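Local coordinates for protein Poly(A) RNA polymerase GLD2 (Rattus norvegicus, PDB 6LBK) that probably lengthens selected cytoplasmic RNAs by adding AMP units from ATP to their 3' ends, with magnesium or manganese as cofactor, at residues A[186-189]-A[190-193]; A[328-332]-A[333-337]; A[139-143]-A[144-148]; A[58-61]-A[62-66]; A[353-356]-A[357-360]. The protein carries 1 engineered substitution. All blocks are in the same frame, centred on the assembly; numbering follows the deposited sequence.

Interaction 1. Residues A[186-189]-A[190-193]; sequences NTFL and LRTY
Leu189 and Tyr193 lie side by side one turn apart on helix 182-194 in the palm region of this nucleotidyltransferase, where the contact is largely buried, and their side chains point the same way. Tyr193 can be followed outward. Its CB and CG stay near the carbonyl oxygen of Leu189, and CD2 comes to 3.5 Å from Leu189 O. Farther out, CE2 meets the leucine branch, 3.6 Å from Leu189 CD1, while OH leaves the helix and is hydrogen-bonded to the backbone N of Leu248. The ring can follow this path because CG sits beside its own backbone N, chi1 -78°, leaning back toward the preceding turn.

Beneath the side chains run the regular helical bonds, among them Leu190 N to Asn186 O at 2.8 Å. A second side-chain pair crosses elsewhere on the helix: Arg191 brings CD to 4.1 Å from Phe188 CD1, with the guanidinium plane turned 70° from the ring, and its NH2 bonds to Leu100 O. Phe188 O is gripped twice by one residue. Thr192 N reaches it from above the carbonyl plane at 3.2 Å, and the hydroxyl of Thr192 donates almost straight down the C=O, OG1 to Phe188 O measuring 2.6 Å.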
loop_
_atom_site.group_PDB
_atom_site.type_symbol
_atom_site.label_atom_id
_atom_site.label_comp_id
_atom_site.label_asym_id
_atom_site.label_seq_id
_atom_site.Cartn_x
_atom_site.Cartn_y
_atom_site.Cartn_z
ATOM N N ASN A 186 9.083 -3.133 4.067
ATOM C CA ASN A 186 7.769 -2.714 4.521
ATOM C C ASN A 186 6.680 -3.653 4.033
ATOM O O ASN A 186 5.650 -3.765 4.715
ATOM C CB ASN A 186 7.485 -1.262 4.131
ATOM C CG ASN A 186 7.580 -1.009 2.648
ATOM O OD1 ASN A 186 7.153 -1.827 1.830
ATOM N ND2 ASN A 186 8.132 0.150 2.286
ATOM N N THR A 187 6.946 -4.425 2.952
ATOM C CA THR A 187 5.958 -5.426 2.535
ATOM C C THR A 187 5.576 -6.309 3.708
ATOM O O THR A 187 4.388 -6.588 3.928
ATOM C CB THR A 187 6.459 -6.288 1.366
ATOM O OG1 THR A 187 6.428 -5.525 0.154
ATOM C CG2 THR A 187 5.551 -7.490 1.189
ATOM N N PHE A 188 6.572 -6.739 4.485
ATOM C CA PHE A 188 6.303 -7.678 5.554
ATOM C C PHE A 188 5.999 -6.987 6.870
ATOM O O PHE A 188 5.379 -7.608 7.742
ATOM C CB PHE A 188 7.468 -8.677 5.655
ATOM C CG PHE A 188 7.603 -9.478 4.414
ATOM C CD1 PHE A 188 6.657 -10.457 4.116
ATOM C CD2 PHE A 188 8.588 -9.194 3.490
ATOM C CE1 PHE A 188 6.716 -11.163 2.944
ATOM C CE2 PHE A 188 8.673 -9.920 2.307
ATOM C CZ PHE A 188 7.731 -10.901 2.032
ATOM N N LEU A 189 6.357 -5.702 7.006
ATOM C CA LEU A 189 5.777 -4.910 8.083
ATOM C C LEU A 189 4.275 -4.831 7.903
ATOM O O LEU A 189 3.509 -5.313 8.743
ATOM C CB LEU A 189 6.395 -3.517 8.090
ATOM C CG LEU A 189 5.808 -2.480 9.018
ATOM C CD1 LEU A 189 6.053 -2.938 10.428
ATOM C CD2 LEU A 189 6.533 -1.216 8.720
ATOM N N LEU A 190 3.858 -4.343 6.732
ATOM C CA LEU A 190 2.450 -4.144 6.413
ATOM C C LEU A 190 1.690 -5.452 6.452
ATOM O O LEU A 190 0.577 -5.523 7.003
ATOM C CB LEU A 190 2.327 -3.516 5.023
ATOM C CG LEU A 190 2.091 -2.003 4.958
ATOM C CD1 LEU A 190 3.163 -1.200 5.690
ATOM C CD2 LEU A 190 1.918 -1.567 3.497
ATOM N N ARG A 191 2.301 -6.514 5.930
ATOM C CA ARG A 191 1.663 -7.823 5.966
ATOM C C ARG A 191 1.380 -8.251 7.400
ATOM O O ARG A 191 0.310 -8.801 7.688
ATOM C CB ARG A 191 2.538 -8.865 5.245
ATOM C CG ARG A 191 2.017 -10.282 5.368
ATOM C CD ARG A 191 2.623 -11.234 4.381
ATOM N NE ARG A 191 2.052 -12.574 4.523
ATOM C CZ ARG A 191 1.045 -13.061 3.797
ATOM N NH1 ARG A 191 0.602 -14.291 4.036
ATOM N NH2 ARG A 191 0.480 -12.328 2.838
ATOM N N THR A 192 2.302 -7.958 8.324
ATOM C CA THR A 192 2.104 -8.351 9.717
ATOM C C THR A 192 0.963 -7.567 10.350
ATOM O O THR A 192 0.215 -8.109 11.168
ATOM C CB THR A 192 3.408 -8.165 10.507
ATOM O OG1 THR A 192 4.459 -8.873 9.844
ATOM C CG2 THR A 192 3.268 -8.722 11.915
ATOM N N TYR A 193 0.801 -6.307 9.950
ATOM C CA TYR A 193 -0.375 -5.554 10.344
ATOM C C TYR A 193 -1.625 -6.114 9.681
ATOM O O TYR A 193 -2.690 -6.187 10.311
ATOM C CB TYR A 193 -0.203 -4.103 9.939
ATOM C CG TYR A 193 0.677 -3.261 10.812
ATOM C CD1 TYR A 193 0.315 -2.962 12.114
ATOM C CD2 TYR A 193 1.842 -2.699 10.304
ATOM C CE1 TYR A 193 1.098 -2.150 12.887
ATOM C CE2 TYR A 193 2.628 -1.887 11.075
ATOM C CZ TYR A 193 2.251 -1.614 12.359
ATOM O OH TYR A 193 3.046 -0.807 13.122
#

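Interaction 2. Residues A[328-332]-A[333-337]; sequences VEEPF and DGTNT
This is a turn closed by a single antiparallel bridge, in which Glu330 and Asp333 meet inside the bend and Val328 faces Asn336 and Thr337 at its open end; it begins with the short strand 328-329, in the PAP-associated region. Glu329 and Asn336 form the bridged, non-hydrogen-bonded pair. The flanking bonds are Thr337 N to Val328 O, 3.1 Å, and Glu330 N to Thr335 O, 3.0 Å.

Asn336 adds a side-chain bond at the mouth: its OD1 takes Val328 N at 3.1 Å, with the donor lying above the amide plane. Its CG is anti to the backbone N, chi1 -177°, which swings the amide back toward the strand, where ND2 also reaches Ile326 O.

Across the bend, Glu330 folds at chi2 (-74°) and uses one oxygen twice. OE1 accepts Phe332 N at 2.7 Å from above the carboxylate plane and Asp333 N at 3.0 Å nearly along the C-O direction, which fixes the chain at the corner. Asp333 OD1 stands 2.8 Å from Glu330 OE1, the two carboxylates turned 83° apart; such closeness would be expected to raise the proton affinity of the pair.

Glu330 OE2 is hydrogen-bonded to Tyr227 OH of helix 226-239, Thr337 OG1 to Ser228 of the same helix, Phe332 packs on helix 182-194, and Glu329 pairs by its backbone with Ile305 of strand 303-306.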
loop_
_atom_site.group_PDB
_atom_site.type_symbol
_atom_site.label_atom_id
_atom_site.label_comp_id
_atom_site.label_asym_id
_atom_site.label_seq_id
_atom_site.Cartn_x
_atom_site.Cartn_y
_atom_site.Cartn_z
ATOM N N VAL A 328 3.530 11.976 5.574
ATOM C CA VAL A 328 3.450 10.619 6.116
ATOM C C VAL A 328 4.872 10.033 6.181
ATOM O O VAL A 328 5.572 9.986 5.166
ATOM C CB VAL A 328 2.526 9.739 5.266
ATOM C CG1 VAL A 328 2.310 8.399 5.927
ATOM C CG2 VAL A 328 1.229 10.455 4.989
ATOM N N GLU A 329 5.327 9.660 7.380
ATOM C CA GLU A 329 6.692 9.176 7.569
ATOM C C GLU A 329 6.810 7.722 7.109
ATOM O O GLU A 329 6.089 6.849 7.602
ATOM C CB GLU A 329 7.116 9.296 9.033
ATOM C CG GLU A 329 8.570 8.890 9.308
ATOM C CD GLU A 329 8.905 8.737 10.807
ATOM O OE1 GLU A 329 9.949 9.275 11.260
ATOM O OE2 GLU A 329 8.139 8.068 11.534
ATOM N N GLU A 330 7.692 7.454 6.149
ATOM C CA GLU A 330 8.011 6.066 5.851
ATOM C C GLU A 330 8.547 5.432 7.137
ATOM O O GLU A 330 9.298 6.080 7.868
ATOM C CB GLU A 330 9.027 5.988 4.701
ATOM C CG GLU A 330 8.869 4.834 3.702
ATOM C CD GLU A 330 9.284 3.441 4.227
ATOM O OE1 GLU A 330 10.203 3.361 5.072
ATOM O OE2 GLU A 330 8.687 2.422 3.782
ATOM N N PRO A 331 8.107 4.219 7.499
ATOM C CA PRO A 331 8.533 3.646 8.794
ATOM C C PRO A 331 9.979 3.150 8.835
ATOM O O PRO A 331 10.557 3.108 9.931
ATOM C CB PRO A 331 7.535 2.504 9.034
ATOM C CG PRO A 331 6.942 2.215 7.731
ATOM C CD PRO A 331 7.035 3.442 6.870
ATOM N N PHE A 332 10.602 2.802 7.703
ATOM C CA PHE A 332 11.980 2.320 7.741
ATOM C C PHE A 332 12.990 3.418 7.417
ATOM O O PHE A 332 13.984 3.552 8.129
ATOM C CB PHE A 332 12.166 1.107 6.799
ATOM C CG PHE A 332 11.471 -0.169 7.275
ATOM C CD1 PHE A 332 11.973 -0.898 8.349
ATOM C CD2 PHE A 332 10.336 -0.640 6.643
ATOM C CE1 PHE A 332 11.348 -2.058 8.785
ATOM C CE2 PHE A 332 9.702 -1.795 7.085
ATOM C CZ PHE A 332 10.217 -2.503 8.152
ATOM N N ASP A 333 12.778 4.219 6.376
ATOM C CA ASP A 333 13.568 5.430 6.164
ATOM C C ASP A 333 12.737 6.681 6.449
ATOM O O ASP A 333 11.520 6.630 6.636
ATOM C CB ASP A 333 14.122 5.476 4.741
ATOM C CG ASP A 333 13.049 5.409 3.698
ATOM O OD1 ASP A 333 11.882 5.323 4.089
ATOM O OD2 ASP A 333 13.350 5.409 2.485
ATOM N N GLY A 334 13.408 7.824 6.502
ATOM C CA GLY A 334 12.711 9.043 6.870
ATOM C C GLY A 334 12.345 9.928 5.699
ATOM O O GLY A 334 13.109 10.835 5.351
ATOM N N THR A 335 11.197 9.677 5.073
ATOM C CA THR A 335 10.812 10.400 3.866
ATOM C C THR A 335 9.288 10.473 3.777
ATOM O O THR A 335 8.567 9.665 4.370
ATOM C CB THR A 335 11.416 9.753 2.593
ATOM O OG1 THR A 335 11.106 8.355 2.547
ATOM C CG2 THR A 335 12.929 9.924 2.512
ATOM N N ASN A 336 8.808 11.453 3.011
ATOM C CA ASN A 336 7.382 11.740 2.868
ATOM C C ASN A 336 6.783 10.878 1.760
ATOM O O ASN A 336 7.117 11.061 0.585
ATOM C CB ASN A 336 7.159 13.217 2.562
ATOM C CG ASN A 336 5.687 13.580 2.485
ATOM O OD1 ASN A 336 4.819 12.817 2.915
ATOM N ND2 ASN A 336 5.396 14.756 1.945
ATOM N N THR A 337 5.895 9.936 2.127
ATOM C CA THR A 337 5.279 9.075 1.124
ATOM C C THR A 337 4.260 9.817 0.270
ATOM O O THR A 337 4.042 9.445 -0.896
ATOM C CB THR A 337 4.595 7.890 1.794
ATOM O OG1 THR A 337 3.455 8.378 2.520
ATOM C CG2 THR A 337 5.550 7.155 2.719
#

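Interaction 3. Residues A[139-143]-A[144-148]; sequences HKHFC and TRLSG
The carbonyl of His141 takes two backbone donors, Arg145 N at 3.0 Å and Leu146 N at 3.2 Å, so a residue five positions on is drawn in where helix 128-144 gives way to the connection toward strand 150-156 of the palm sheet.

One residue earlier, Lys140 O takes two donors from a single residue: Thr144 N and Thr144 OG1, each 2.9 Å from it, arrive from opposite faces of the carbonyl plane. The hydroxyl can do this because OG1 sits between the backbone N and the carbonyl carbon, chi1 65°.

Leu146 is the apolar centre. It wedges between His141 and Phe142, and with these two side chains it packs on helix 67-85, at Leu80 and Glu83. Phe142 also stands edge-to-face with Phe165 of the sheet. CD2 of Leu146 lies 3.7 Å from His141 NE2, and CG approaches His141 CD2 obliquely. Its other branch is pressed tightly against the phenylalanine, CD1 to Phe142 CD1 being 3.3 Å.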
loop_
_atom_site.group_PDB
_atom_site.type_symbol
_atom_site.label_atom_id
_atom_site.label_comp_id
_atom_site.label_asym_id
_atom_site.label_seq_id
_atom_site.Cartn_x
_atom_site.Cartn_y
_atom_site.Cartn_z
ATOM N N HIS A 139 15.128 -3.799 -19.345
ATOM C CA HIS A 139 14.058 -3.373 -20.233
ATOM C C HIS A 139 14.339 -3.802 -21.665
ATOM O O HIS A 139 13.469 -4.369 -22.338
ATOM C CB HIS A 139 13.878 -1.859 -20.132
ATOM C CG HIS A 139 12.877 -1.304 -21.096
ATOM N ND1 HIS A 139 13.208 -0.374 -22.060
ATOM C CD2 HIS A 139 11.561 -1.573 -21.271
ATOM C CE1 HIS A 139 12.134 -0.079 -22.771
ATOM N NE2 HIS A 139 11.124 -0.796 -22.316
ATOM N N LYS A 140 15.553 -3.532 -22.146
ATOM C CA LYS A 140 15.950 -3.988 -23.474
ATOM C C LYS A 140 15.828 -5.508 -23.594
ATOM O O LYS A 140 15.502 -6.023 -24.670
ATOM C CB LYS A 140 17.370 -3.511 -23.780
ATOM C CG LYS A 140 17.669 -3.322 -25.267
ATOM C CD LYS A 140 16.875 -2.132 -25.818
ATOM C CE LYS A 140 17.117 -0.863 -24.995
ATOM N NZ LYS A 140 16.723 0.383 -25.723
ATOM N N HIS A 141 16.091 -6.236 -22.506
ATOM C CA HIS A 141 15.890 -7.683 -22.503
ATOM C C HIS A 141 14.416 -8.022 -22.721
ATOM O O HIS A 141 14.075 -8.883 -23.538
ATOM C CB HIS A 141 16.395 -8.251 -21.168
ATOM C CG HIS A 141 16.481 -9.749 -21.107
ATOM N ND1 HIS A 141 17.497 -10.470 -21.702
ATOM C CD2 HIS A 141 15.691 -10.659 -20.484
ATOM C CE1 HIS A 141 17.314 -11.759 -21.468
ATOM N NE2 HIS A 141 16.226 -11.901 -20.731
ATOM N N PHE A 142 13.528 -7.331 -22.013
ATOM C CA PHE A 142 12.097 -7.588 -22.167
ATOM C C PHE A 142 11.626 -7.265 -23.582
ATOM O O PHE A 142 10.770 -7.960 -24.142
ATOM C CB PHE A 142 11.302 -6.770 -21.145
ATOM C CG PHE A 142 11.396 -7.291 -19.727
ATOM C CD1 PHE A 142 12.333 -8.244 -19.376
ATOM C CD2 PHE A 142 10.545 -6.806 -18.742
ATOM C CE1 PHE A 142 12.414 -8.719 -18.074
ATOM C CE2 PHE A 142 10.621 -7.273 -17.448
ATOM C CZ PHE A 142 11.563 -8.238 -17.109
ATOM N N CYS A 143 12.183 -6.213 -24.177
ATOM C CA CYS A 143 11.771 -5.820 -25.525
ATOM C C CYS A 143 12.301 -6.776 -26.591
ATOM O O CYS A 143 11.578 -7.112 -27.536
ATOM C CB CYS A 143 12.232 -4.396 -25.833
ATOM S SG CYS A 143 11.597 -3.122 -24.730
ATOM N N THR A 144 13.562 -7.202 -26.484
ATOM C CA THR A 144 14.161 -8.000 -27.554
ATOM C C THR A 144 13.892 -9.498 -27.386
ATOM O O THR A 144 13.347 -10.144 -28.288
ATOM C CB THR A 144 15.675 -7.739 -27.646
ATOM O OG1 THR A 144 16.333 -8.194 -26.458
ATOM C CG2 THR A 144 15.958 -6.259 -27.827
ATOM N N ARG A 145 14.272 -10.063 -26.245
ATOM C CA ARG A 145 14.219 -11.509 -26.100
ATOM C C ARG A 145 12.871 -11.983 -25.564
ATOM O O ARG A 145 12.397 -13.054 -25.952
ATOM C CB ARG A 145 15.389 -11.985 -25.226
ATOM C CG ARG A 145 16.754 -11.606 -25.831
ATOM C CD ARG A 145 17.085 -12.387 -27.116
ATOM N NE ARG A 145 18.260 -11.858 -27.835
ATOM C CZ ARG A 145 19.475 -12.407 -27.855
ATOM N NH1 ARG A 145 19.708 -13.537 -27.198
ATOM N NH2 ARG A 145 20.458 -11.829 -28.544
ATOM N N LEU A 146 12.226 -11.212 -24.701
ATOM C CA LEU A 146 11.062 -11.707 -23.977
ATOM C C LEU A 146 9.744 -11.276 -24.596
ATOM O O LEU A 146 8.689 -11.519 -24.003
ATOM C CB LEU A 146 11.102 -11.231 -22.535
ATOM C CG LEU A 146 12.405 -11.476 -21.809
ATOM C CD1 LEU A 146 12.134 -11.405 -20.322
ATOM C CD2 LEU A 146 13.030 -12.809 -22.247
ATOM N N SER A 147 9.777 -10.682 -25.786
ATOM C CA SER A 147 8.577 -10.160 -26.428
ATOM C C SER A 147 7.483 -11.201 -26.658
ATOM O O SER A 147 6.345 -10.811 -26.948
ATOM C CB SER A 147 8.962 -9.522 -27.759
ATOM O OG SER A 147 9.386 -10.502 -28.688
ATOM N N GLY A 148 7.782 -12.499 -26.532
ATOM C CA GLY A 148 6.762 -13.513 -26.769
ATOM C C GLY A 148 5.657 -13.549 -25.725
ATOM O O GLY A 148 4.523 -13.937 -26.029
#

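Interaction 4. Residues A[58-61]-A[62-66]; sequences ELFE and TCQQQ
Thr62 lies in the last turn of helix 51-63, in the palm region, and bonds twice to Glu58 O: its N at 3.1 Å and its OG1 at 3.0 Å come from opposite faces of the carbonyl plane. OG1 lies between the backbone N and the carbonyl carbon, chi1 59°, which turns it back over the preceding turn. A valine here would probably leave Glu58 O held by the backbone N alone, its second donor lost.

Cys63 follows, with N bonded to Leu59 O at 3.0 Å and SG resting 3.9 Å from Leu59 CD1; both side chains also pack on helix 200-213. At Gln64 the chain leaves helical geometry, though Gln64 N still reaches back to Phe60 O, 2.8 Å away. The glutamine chain runs out extended along the Phe60 ring, CB and CG by CE1, until its amide stacks on one face, the two planes 14° apart. OE1 is then hydrogen-bonded to Arg201 NH2, which fixes the amide's rotation.

Gln66 is the N-cap of helix 67-85, its N bonded to Asp69 OD2. Back on the Phe60 ring, Gln64 NE2 sits toward the rim, 3.8 Å from Phe60 CZ.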
loop_
_atom_site.group_PDB
_atom_site.type_symbol
_atom_site.label_atom_id
_atom_site.label_comp_id
_atom_site.label_asym_id
_atom_site.label_seq_id
_atom_site.Cartn_x
_atom_site.Cartn_y
_atom_site.Cartn_z
ATOM N N GLU A 58 -18.890 -7.817 2.029
ATOM C CA GLU A 58 -19.229 -8.309 0.692
ATOM C C GLU A 58 -18.225 -7.816 -0.347
ATOM O O GLU A 58 -17.726 -8.594 -1.174
ATOM C CB GLU A 58 -20.654 -7.885 0.320
ATOM C CG GLU A 58 -21.701 -8.971 0.453
ATOM C CD GLU A 58 -23.139 -8.440 0.370
ATOM O OE1 GLU A 58 -23.497 -7.815 -0.654
ATOM O OE2 GLU A 58 -23.925 -8.677 1.320
ATOM N N LEU A 59 -17.908 -6.520 -0.308
ATOM C CA LEU A 59 -16.913 -5.968 -1.220
ATOM C C LEU A 59 -15.532 -6.557 -0.940
ATOM O O LEU A 59 -14.769 -6.859 -1.871
ATOM C CB LEU A 59 -16.883 -4.441 -1.091
ATOM C CG LEU A 59 -15.923 -3.690 -2.007
ATOM C CD1 LEU A 59 -16.493 -3.638 -3.401
ATOM C CD2 LEU A 59 -15.677 -2.303 -1.487
ATOM N N PHE A 60 -15.198 -6.734 0.339
ATOM C CA PHE A 60 -13.920 -7.324 0.697
ATOM C C PHE A 60 -13.780 -8.716 0.100
ATOM O O PHE A 60 -12.790 -9.022 -0.568
ATOM C CB PHE A 60 -13.774 -7.369 2.215
ATOM C CG PHE A 60 -12.554 -8.093 2.661
ATOM C CD1 PHE A 60 -11.302 -7.749 2.135
ATOM C CD2 PHE A 60 -12.642 -9.106 3.596
ATOM C CE1 PHE A 60 -10.153 -8.427 2.515
ATOM C CE2 PHE A 60 -11.504 -9.782 4.003
ATOM C CZ PHE A 60 -10.246 -9.441 3.458
ATOM N N GLU A 61 -14.793 -9.555 0.291
ATOM C CA GLU A 61 -14.682 -10.947 -0.103
ATOM C C GLU A 61 -14.725 -11.122 -1.616
ATOM O O GLU A 61 -14.072 -12.033 -2.146
ATOM C CB GLU A 61 -15.811 -11.727 0.546
ATOM C CG GLU A 61 -15.771 -11.687 2.045
ATOM C CD GLU A 61 -16.385 -12.913 2.651
ATOM O OE1 GLU A 61 -17.418 -12.775 3.354
ATOM O OE2 GLU A 61 -15.842 -14.014 2.403
ATOM N N THR A 62 -15.442 -10.249 -2.338
ATOM C CA THR A 62 -15.425 -10.406 -3.790
ATOM C C THR A 62 -14.225 -9.730 -4.465
ATOM O O THR A 62 -13.813 -10.181 -5.542
ATOM C CB THR A 62 -16.747 -9.912 -4.402
ATOM O OG1 THR A 62 -16.967 -8.534 -4.069
ATOM C CG2 THR A 62 -17.928 -10.761 -3.910
ATOM N N CYS A 63 -13.595 -8.728 -3.841
ATOM C CA CYS A 63 -12.466 -8.062 -4.492
ATOM C C CYS A 63 -11.098 -8.446 -3.926
ATOM O O CYS A 63 -10.091 -8.170 -4.574
ATOM C CB CYS A 63 -12.610 -6.534 -4.425
ATOM S SG CYS A 63 -13.990 -5.864 -5.366
ATOM N N GLN A 64 -11.037 -9.061 -2.752
ATOM C CA GLN A 64 -9.781 -9.503 -2.159
ATOM C C GLN A 64 -8.991 -10.370 -3.137
ATOM O O GLN A 64 -9.562 -11.183 -3.870
ATOM C CB GLN A 64 -10.103 -10.288 -0.893
ATOM C CG GLN A 64 -8.993 -10.998 -0.187
ATOM C CD GLN A 64 -9.567 -11.964 0.838
ATOM O OE1 GLN A 64 -8.829 -12.602 1.590
ATOM N NE2 GLN A 64 -10.883 -12.129 0.819
ATOM N N GLN A 65 -7.669 -10.200 -3.137
ATOM C CA GLN A 65 -6.804 -10.970 -4.029
ATOM C C GLN A 65 -6.908 -12.467 -3.716
ATOM O O GLN A 65 -6.692 -12.900 -2.574
ATOM C CB GLN A 65 -5.356 -10.490 -3.898
ATOM C CG GLN A 65 -4.364 -11.243 -4.789
ATOM C CD GLN A 65 -2.904 -10.931 -4.452
ATOM O OE1 GLN A 65 -2.237 -10.175 -5.151
ATOM N NE2 GLN A 65 -2.416 -11.511 -3.368
ATOM N N GLN A 66 -7.266 -13.254 -4.728
ATOM C CA GLN A 66 -7.444 -14.683 -4.539
ATOM C C GLN A 66 -6.130 -15.431 -4.727
ATOM O O GLN A 66 -5.220 -14.981 -5.429
ATOM C CB GLN A 66 -8.515 -15.224 -5.493
ATOM C CG GLN A 66 -9.931 -14.701 -5.184
ATOM C CD GLN A 66 -10.928 -14.944 -6.307
ATOM O OE1 GLN A 66 -10.609 -14.785 -7.489
ATOM N NE2 GLN A 66 -12.150 -15.323 -5.937
#

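Interaction 5. Residues A[353-356]-A[357-360]; sequences QFLK and SWQR
On helix 344-363, near the C-terminal end of the chain, Gln353 and Ser357 meet one turn apart. Gln353 O accepts both Ser357 N at 2.9 Å and Ser357 OG at 3.1 Å, from opposite faces of its plane. The hydroxyl has a further partner in Trp210 NE1.

The Gln353 side chain bends at chi2 (62°) and turns its amide along the helix, where Lys356 NZ bonds to OE1 at 2.9 Å, in the amide plane and on a lone pair. Gln353 OE1 also lies 3.0 Å from Ser357 OG. An alanine here would probably leave the lysine ammonium without this acceptor and freer to swing. Lys356 runs alongside Arg360, CE to Arg360 CD 4.1 Å, so two like charges travel together; Arg360 NH1 ends on Ser369 O. Leu355 crosses Trp358 obliquely, CD1 lying 4.1 Å from Trp358 CE3.

Helix 283-297 packs against this helix through Trp358, on Leu288, Leu291 and Lys292, while helix 200-213 supplies Trp210, whose ring meets Phe354 edge-to-face.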
loop_
_atom_site.group_PDB
_atom_site.type_symbol
_atom_site.label_atom_id
_atom_site.label_comp_id
_atom_site.label_asym_id
_atom_site.label_seq_id
_atom_site.Cartn_x
_atom_site.Cartn_y
_atom_site.Cartn_z
ATOM N N GLN A 353 -12.987 15.822 -0.639
ATOM C CA GLN A 353 -13.565 14.494 -0.787
ATOM C C GLN A 353 -13.716 13.800 0.562
ATOM O O GLN A 353 -14.692 13.069 0.780
ATOM C CB GLN A 353 -12.737 13.643 -1.742
ATOM C CG GLN A 353 -13.420 12.334 -2.143
ATOM C CD GLN A 353 -14.722 12.573 -2.892
ATOM O OE1 GLN A 353 -15.816 12.298 -2.382
ATOM N NE2 GLN A 353 -14.608 13.083 -4.117
ATOM N N PHE A 354 -12.756 13.989 1.476
ATOM C CA PHE A 354 -12.936 13.407 2.808
ATOM C C PHE A 354 -14.170 13.991 3.482
ATOM O O PHE A 354 -15.032 13.254 3.976
ATOM C CB PHE A 354 -11.694 13.617 3.682
ATOM C CG PHE A 354 -10.644 12.534 3.531
ATOM C CD1 PHE A 354 -10.723 11.381 4.277
ATOM C CD2 PHE A 354 -9.578 12.692 2.664
ATOM C CE1 PHE A 354 -9.780 10.373 4.146
ATOM C CE2 PHE A 354 -8.607 11.690 2.542
ATOM C CZ PHE A 354 -8.705 10.527 3.284
ATOM N N LEU A 355 -14.288 15.317 3.461
ATOM C CA LEU A 355 -15.424 15.965 4.103
ATOM C C LEU A 355 -16.742 15.465 3.524
ATOM O O LEU A 355 -17.625 14.993 4.258
ATOM C CB LEU A 355 -15.307 17.474 3.936
ATOM C CG LEU A 355 -16.349 18.161 4.793
ATOM C CD1 LEU A 355 -16.116 17.826 6.267
ATOM C CD2 LEU A 355 -16.276 19.622 4.535
ATOM N N LYS A 356 -16.873 15.540 2.196
ATOM C CA LYS A 356 -18.096 15.147 1.506
ATOM C C LYS A 356 -18.456 13.684 1.759
ATOM O O LYS A 356 -19.627 13.363 2.014
ATOM C CB LYS A 356 -17.929 15.400 0.006
ATOM C CG LYS A 356 -18.945 14.666 -0.849
ATOM C CD LYS A 356 -18.820 14.997 -2.328
ATOM C CE LYS A 356 -19.406 13.874 -3.193
ATOM N NZ LYS A 356 -18.529 12.664 -3.260
ATOM N N SER A 357 -17.479 12.770 1.643
ATOM C CA SER A 357 -17.798 11.363 1.843
ATOM C C SER A 357 -18.201 11.096 3.285
ATOM O O SER A 357 -19.145 10.329 3.529
ATOM C CB SER A 357 -16.628 10.465 1.411
ATOM O OG SER A 357 -16.423 10.567 0.014
ATOM N N TRP A 358 -17.522 11.723 4.254
ATOM C CA TRP A 358 -17.986 11.575 5.626
ATOM C C TRP A 358 -19.416 12.099 5.781
ATOM O O TRP A 358 -20.207 11.505 6.523
ATOM C CB TRP A 358 -17.042 12.266 6.619
ATOM C CG TRP A 358 -17.693 12.400 7.992
ATOM C CD1 TRP A 358 -17.950 11.390 8.883
ATOM C CD2 TRP A 358 -18.168 13.602 8.605
ATOM N NE1 TRP A 358 -18.557 11.892 10.007
ATOM C CE2 TRP A 358 -18.703 13.248 9.863
ATOM C CE3 TRP A 358 -18.191 14.944 8.216
ATOM C CZ2 TRP A 358 -19.268 14.192 10.735
ATOM C CZ3 TRP A 358 -18.768 15.889 9.086
ATOM C CH2 TRP A 358 -19.297 15.502 10.326
ATOM N N GLN A 359 -19.795 13.138 5.026
ATOM C CA GLN A 359 -21.154 13.676 5.150
ATOM C C GLN A 359 -22.210 12.724 4.575
ATOM O O GLN A 359 -23.189 12.367 5.261
ATOM C CB GLN A 359 -21.256 15.059 4.478
ATOM C CG GLN A 359 -21.039 16.230 5.415
ATOM C CD GLN A 359 -21.404 17.572 4.778
ATOM O OE1 GLN A 359 -20.725 18.056 3.871
ATOM N NE2 GLN A 359 -22.512 18.148 5.220
ATOM N N ARG A 360 -22.018 12.292 3.318
ATOM C CA ARG A 360 -22.982 11.385 2.694
ATOM C C ARG A 360 -23.096 10.088 3.479
ATOM O O ARG A 360 -24.193 9.543 3.629
ATOM C CB ARG A 360 -22.625 11.046 1.239
ATOM C CG ARG A 360 -22.660 12.166 0.208
ATOM C CD ARG A 360 -22.206 11.677 -1.190
ATOM N NE ARG A 360 -23.178 12.074 -2.220
ATOM C CZ ARG A 360 -24.053 11.258 -2.816
ATOM N NH1 ARG A 360 -24.077 9.964 -2.521
ATOM N NH2 ARG A 360 -24.893 11.734 -3.734
#

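How the interactions relate
Interactions 1 and 2 are the pair in direct touch. Asn186 ND2 lies 2.8 Å from Glu330 OE2, a probable hydrogen bond, and Leu189 CD2 packs 3.6 Å from Phe332 CE2, so the palm helix and the PAP-associated turn are joined. Interaction 1 is also near the probable catalytic centre: the Thr187 side chain is about 7 Å from that of Asp111, which probably binds the catalytic magnesium with Asp109. Interaction 4 comes within about 7 Å of interaction 1 at nearest atoms, without touching. Interactions 3 and 5 sit on opposite sides of the chain's centre, their own centres about 46 Å apart, and belong to peripheral packing.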